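Local coordinates for uncharacterized protein (Peptoclostridium difficile 630, PDB 4YCS), which is of unproven function but, as a fragment of a putative PnrA-like lipoprotein, probably binds a small solute for an ABC transporter, at residues Lys8-Ile13 and Leu39-Asn44; Ala23-Ala28 and Ile70-Arg75. One frame throughout, in Å; residues are numbered along the deposited sequence.

Contact 1 of 2, residues Lys8-Ile13 and Leu39-Asn44; sequences KSVSMI and LNIDTN
Ile41 reaches over two residues of the neighbouring strand: its CD1 lies obliquely across Val10, 4.1 Å from CG2, while its CG2 sits 4.1 Å from CB of Lys8. This division follows from chi1 of 60°, which sets CG1 between the backbone N and the carbonyl carbon; the extended chi2 then carries CD1 on to Val10, leaving the methyl branch for Lys8. Branched aliphatic residues suit this face because Leu32 of helix 22-38 and Met127 of helix 118-127 close over Val10, and Met127 also touches Ile41. Lys8 contributes only the base of its chain to this packing; its amine leads away, to a weak bond with the carbonyl of Met127.

The backbones pair as parallel strands. Asp42 N donates to Lys8 O at 2.9 Å, Asp42 O then receives Val10 N at 3.0 Å, and Met12 N closes on Asn44 O at 2.9 Å; the bond from Asn44 N to Val10 O is weak. CA-H...O contacts fill the intervals, as between Ile41 CA and Lys8 O at 3.2 Å.

On the face bearing Ser9, Ser11, Asp42 and Asn44 the chemistry is polar. Ser11 and Asn44 both extend anti to their backbone N (chi1 -177° and 171°), and Ser11 OG donates to Asn44 OD1 over 3.0 Å, in the carbonyl plane and on a lone pair. Ser11 is buried, so the amide gives its hydroxyl a partner, while Tyr66 packs against both residues. Asp42 directs its carboxylate to a salt bridge with Lys7. The strand pair thus turns Val10 and Ile41 to the helices, while on the opposite face the Ser11 hydroxyl finds its acceptor within the sheet, in Asn44.

Contact 2 of 2, residues Ala23-Ala28 and Ile70-Arg75; sequences AMNNSA and IAVGAR
The carboxamide of Asn25 meets Val72 through its oxygen, with OD1 3.4 Å from CG1, which lies beyond the C=O and somewhat off the amide plane; no group of residues 70-75 stacks on either face. Its nitrogen is turned to another task, ND2 donating to the carbonyl of Asp15, so the side chain ties the helix to the end of strand 8-15 while its oxygen rests on a methyl. The setting is an alpha/beta fold with a parallel sheet, as in type I periplasmic binding proteins, in which helix 22-38 packs across strands 8-15 and 68-72, running nearly opposite to the latter (157° between the short axes).

Val72 points from the strand toward the helix. With CG1 anti to the backbone N (chi1 -174°), that methyl faces Asn25 and Met24, and CG2 faces Ala28, whose CB is 3.9 Å away. The alanine suits its place because so short a side chain lets CB rest directly on that methyl, and Met12 and Ile95 complete the apolar surroundings. A beta-branched valine is equally at home in an extended strand with a buried face.

Beyond the strand end, Gly73 has a positive phi that would press any side chain onto the Val72 carbonyl oxygen, so the place calls for glycine. The side chain of Met24, present as selenomethionine, lies about 4 Å from a bound glycerol, probably from the crystallisation liquor. The Met24 chain runs extended and then bends at chi3 (64°), which brings CE into the corner made by Val72 CG1, 3.8 Å away, and Gly73 CA, at 3.7 Å.

How the contacts relate
The centres of the two contacts are 15 Å apart, and their segments alternate along the chain: 8-13, 23-28, 39-44, then 70-75. Contact 1 pairs the two strands of the beta-alpha-beta unit formed by strand 8-15, helix 22-38 and strand 41-48, while contact 2 packs that unit's helix on strand 68-72, on the far side of strand 8-15 from strand 41-48. Strand 8-15 connects them directly, since Ile13 N and Ser11 O probably bond to Ile70 O and Ile70 N, and Met12 packs on Ala28. Together they involve three adjacent strands of the five-stranded parallel sheet, ordered 2-1-3-4-5, consistent with a domain of a periplasmic-binding-protein relative.

Contact 1 of 2, residues Lys8-Ile13 and Leu39-Asn44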
loop_
_atom_site.group_PDB
_atom_site.type_symbol
_atom_site.label_atom_id
_atom_site.label_comp_id
_atom_site.label_asym_id
_atom_site.label_seq_id
_atom_site.Cartn_x
_atom_site.Cartn_y
_atom_site.Cartn_z
ATOM N N LYS A 8 -1.701 15.752 -2.135
ATOM C CA LYS A 8 -2.289 14.446 -2.150
ATOM C C LYS A 8 -1.683 13.739 -1.001
ATOM O O LYS A 8 -0.724 14.243 -0.434
ATOM C CB LYS A 8 -1.998 13.795 -3.492
ATOM C CG LYS A 8 -2.779 14.511 -4.579
ATOM C CD LYS A 8 -3.263 13.611 -5.674
ATOM C CE LYS A 8 -3.956 14.453 -6.715
ATOM N NZ LYS A 8 -4.478 13.590 -7.801
ATOM N N SER A 9 -2.265 12.612 -0.599
ATOM C CA SER A 9 -1.789 11.871 0.560
ATOM C C SER A 9 -1.772 10.358 0.246
ATOM O O SER A 9 -2.637 9.870 -0.479
ATOM C CB SER A 9 -2.625 12.155 1.820
ATOM O OG SER A 9 -3.986 11.840 1.578
ATOM N N VAL A 10 -0.786 9.676 0.832
ATOM C CA VAL A 10 -0.556 8.218 0.655
ATOM C C VAL A 10 -0.355 7.602 2.025
ATOM O O VAL A 10 0.360 8.138 2.867
ATOM C CB VAL A 10 0.686 7.973 -0.244
ATOM C CG1 VAL A 10 0.957 6.482 -0.421
ATOM C CG2 VAL A 10 0.477 8.593 -1.589
ATOM N N SER A 11 -1.019 6.493 2.293
ATOM C CA SER A 11 -0.831 5.761 3.534
ATOM C C SER A 11 -0.314 4.367 3.199
ATOM O O SER A 11 -0.747 3.779 2.222
ATOM C CB SER A 11 -2.153 5.609 4.283
ATOM O OG SER A 11 -1.895 4.947 5.518
HETATM N N MSE A 12 0.606 3.869 4.005
HETATM C CA MSE A 12 1.197 2.564 3.831
HETATM C C MSE A 12 0.964 1.744 5.081
HETATM O O MSE A 12 1.234 2.215 6.179
HETATM C CB MSE A 12 2.705 2.706 3.546
HETATM C CG MSE A 12 3.389 1.385 3.288
HETATM SE SE MSE A 12 5.246 1.637 2.658
HETATM C CE MSE A 12 4.961 1.885 0.734
ATOM N N ILE A 13 0.430 0.544 4.910
ATOM C CA ILE A 13 0.176 -0.400 6.023
ATOM C C ILE A 13 1.142 -1.611 5.837
ATOM O O ILE A 13 1.229 -2.194 4.766
ATOM C CB ILE A 13 -1.317 -0.789 6.165
ATOM C CG1 ILE A 13 -1.520 -1.777 7.312
ATOM C CG2 ILE A 13 -1.876 -1.391 4.898
ATOM C CD1 ILE A 13 -2.956 -1.902 7.756
ATOM N N LEU A 39 7.296 14.722 -5.253
ATOM C CA LEU A 39 5.936 15.148 -5.355
ATOM C C LEU A 39 5.539 15.980 -4.149
ATOM O O LEU A 39 6.225 16.005 -3.144
ATOM C CB LEU A 39 5.041 13.916 -5.394
ATOM C CG LEU A 39 5.449 12.772 -6.321
ATOM C CD1 LEU A 39 4.804 11.465 -5.846
ATOM C CD2 LEU A 39 5.057 13.122 -7.753
ATOM N N ASN A 40 4.361 16.562 -4.224
ATOM C CA ASN A 40 3.765 17.233 -3.085
ATOM C C ASN A 40 2.792 16.283 -2.395
ATOM O O ASN A 40 1.545 16.312 -2.642
ATOM C CB ASN A 40 3.060 18.513 -3.554
ATOM C CG ASN A 40 2.358 19.235 -2.419
ATOM O OD1 ASN A 40 2.702 19.045 -1.240
ATOM N ND2 ASN A 40 1.333 20.027 -2.763
ATOM N N ILE A 41 3.331 15.400 -1.551
ATOM C CA ILE A 41 2.475 14.450 -0.919
ATOM C C ILE A 41 2.735 14.344 0.568
ATOM O O ILE A 41 3.890 14.427 1.026
ATOM C CB ILE A 41 2.502 13.030 -1.579
ATOM C CG1 ILE A 41 3.876 12.421 -1.552
ATOM C CG2 ILE A 41 1.983 13.093 -2.998
ATOM C CD1 ILE A 41 3.872 10.905 -1.730
ATOM N N ASP A 42 1.647 14.165 1.310
ATOM C CA ASP A 42 1.707 13.778 2.715
ATOM C C ASP A 42 1.835 12.272 2.826
ATOM O O ASP A 42 1.222 11.587 2.020
ATOM C CB ASP A 42 0.426 14.207 3.431
ATOM C CG ASP A 42 0.369 15.728 3.649
ATOM O OD1 ASP A 42 1.308 16.409 3.193
ATOM O OD2 ASP A 42 -0.610 16.209 4.293
ATOM N N THR A 43 2.516 11.754 3.845
ATOM C CA THR A 43 2.562 10.306 4.051
ATOM C C THR A 43 2.190 9.921 5.460
ATOM O O THR A 43 2.301 10.736 6.405
ATOM C CB THR A 43 3.983 9.724 3.716
ATOM O OG1 THR A 43 4.952 10.237 4.615
ATOM C CG2 THR A 43 4.357 10.109 2.269
ATOM N N ASN A 44 1.786 8.660 5.593
ATOM C CA ASN A 44 1.407 8.078 6.843
ATOM C C ASN A 44 1.750 6.581 6.775
ATOM O O ASN A 44 1.724 5.984 5.677
ATOM C CB ASN A 44 -0.103 8.342 7.011
ATOM C CG ASN A 44 -0.730 7.615 8.177
ATOM O OD1 ASN A 44 -1.375 6.551 8.010
ATOM N ND2 ASN A 44 -0.602 8.197 9.358
#

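Contact 2 of 2, residues Ala23-Ala28 and Ile70-Arg75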
loop_
_atom_site.group_PDB
_atom_site.type_symbol
_atom_site.label_atom_id
_atom_site.label_comp_id
_atom_site.label_asym_id
_atom_site.label_seq_id
_atom_site.Cartn_x
_atom_site.Cartn_y
_atom_site.Cartn_z
ATOM N N ALA A 23 13.303 -6.669 5.124
ATOM C CA ALA A 23 13.939 -6.117 3.931
ATOM C C ALA A 23 12.926 -5.466 2.992
ATOM O O ALA A 23 13.114 -4.327 2.538
ATOM C CB ALA A 23 14.742 -7.183 3.188
HETATM N N MSE A 24 11.867 -6.202 2.682
HETATM C CA MSE A 24 10.800 -5.694 1.812
HETATM C C MSE A 24 10.124 -4.463 2.384
HETATM O O MSE A 24 9.766 -3.547 1.655
HETATM C CB MSE A 24 9.731 -6.782 1.712
HETATM C CG MSE A 24 8.801 -6.432 0.570
HETATM SE SE MSE A 24 7.547 -7.908 0.246
HETATM C CE MSE A 24 6.571 -7.892 1.935
ATOM N N ASN A 25 9.918 -4.469 3.696
ATOM C CA ASN A 25 9.337 -3.356 4.422
ATOM C C ASN A 25 10.182 -2.119 4.284
ATOM O O ASN A 25 9.661 -1.039 3.955
ATOM C CB ASN A 25 9.079 -3.715 5.890
ATOM C CG ASN A 25 7.856 -4.588 6.059
ATOM O OD1 ASN A 25 7.213 -4.936 5.083
ATOM N ND2 ASN A 25 7.526 -4.938 7.299
ATOM N N ASN A 26 11.488 -2.270 4.478
ATOM C CA ASN A 26 12.391 -1.134 4.333
ATOM C C ASN A 26 12.430 -0.569 2.938
ATOM O O ASN A 26 12.451 0.656 2.759
ATOM C CB ASN A 26 13.781 -1.456 4.866
ATOM C CG ASN A 26 13.810 -1.393 6.366
ATOM O OD1 ASN A 26 14.082 -0.350 6.925
ATOM N ND2 ASN A 26 13.427 -2.470 7.021
ATOM N N SER A 27 12.375 -1.440 1.949
ATOM C CA SER A 27 12.361 -1.012 0.557
ATOM C C SER A 27 11.072 -0.256 0.233
ATOM O O SER A 27 11.098 0.714 -0.522
ATOM C CB SER A 27 12.511 -2.202 -0.420
ATOM O OG SER A 27 13.795 -2.761 -0.358
ATOM N N ALA A 28 9.942 -0.743 0.745
ATOM C CA ALA A 28 8.672 -0.088 0.522
ATOM C C ALA A 28 8.695 1.338 1.116
ATOM O O ALA A 28 8.361 2.323 0.437
ATOM C CB ALA A 28 7.546 -0.916 1.106
ATOM N N ILE A 70 -1.406 1.760 0.383
ATOM C CA ILE A 70 -0.458 0.710 -0.018
ATOM C C ILE A 70 -0.287 -0.338 1.107
ATOM O O ILE A 70 0.123 -0.020 2.211
ATOM C CB ILE A 70 0.909 1.268 -0.353
ATOM C CG1 ILE A 70 0.793 2.434 -1.352
ATOM C CG2 ILE A 70 1.763 0.109 -0.915
ATOM C CD1 ILE A 70 2.077 3.143 -1.699
ATOM N N ALA A 71 -0.618 -1.582 0.800
ATOM C CA ALA A 71 -0.478 -2.705 1.712
ATOM C C ALA A 71 0.790 -3.507 1.317
ATOM O O ALA A 71 0.961 -3.879 0.163
ATOM C CB ALA A 71 -1.682 -3.593 1.609
ATOM N N VAL A 72 1.671 -3.742 2.286
ATOM C CA VAL A 72 2.933 -4.416 2.035
ATOM C C VAL A 72 2.934 -5.857 2.573
ATOM O O VAL A 72 3.093 -6.106 3.775
ATOM C CB VAL A 72 4.069 -3.640 2.674
ATOM C CG1 VAL A 72 5.414 -4.259 2.305
ATOM C CG2 VAL A 72 4.001 -2.181 2.229
ATOM N N GLY A 73 2.770 -6.812 1.661
ATOM C CA GLY A 73 2.870 -8.242 2.028
ATOM C C GLY A 73 1.655 -9.041 1.610
ATOM O O GLY A 73 0.559 -8.522 1.569
ATOM N N ALA A 74 1.878 -10.325 1.313
ATOM C CA ALA A 74 0.837 -11.243 0.869
ATOM C C ALA A 74 -0.209 -11.496 1.953
ATOM O O ALA A 74 -1.339 -11.853 1.634
ATOM C CB ALA A 74 1.455 -12.571 0.432
ATOM N N ARG A 75 0.128 -11.295 3.220
ATOM C CA ARG A 75 -0.882 -11.475 4.273
ATOM C C ARG A 75 -2.030 -10.457 4.199
ATOM O O ARG A 75 -3.085 -10.685 4.801
ATOM C CB ARG A 75 -0.266 -11.455 5.660
ATOM C CG ARG A 75 0.558 -12.701 5.974
ATOM C CD ARG A 75 0.414 -13.103 7.431
ATOM N NE ARG A 75 0.853 -12.059 8.362
ATOM C CZ ARG A 75 0.592 -12.063 9.667
ATOM N NH1 ARG A 75 -0.092 -13.065 10.198
ATOM N NH2 ARG A 75 1.014 -11.070 10.455
#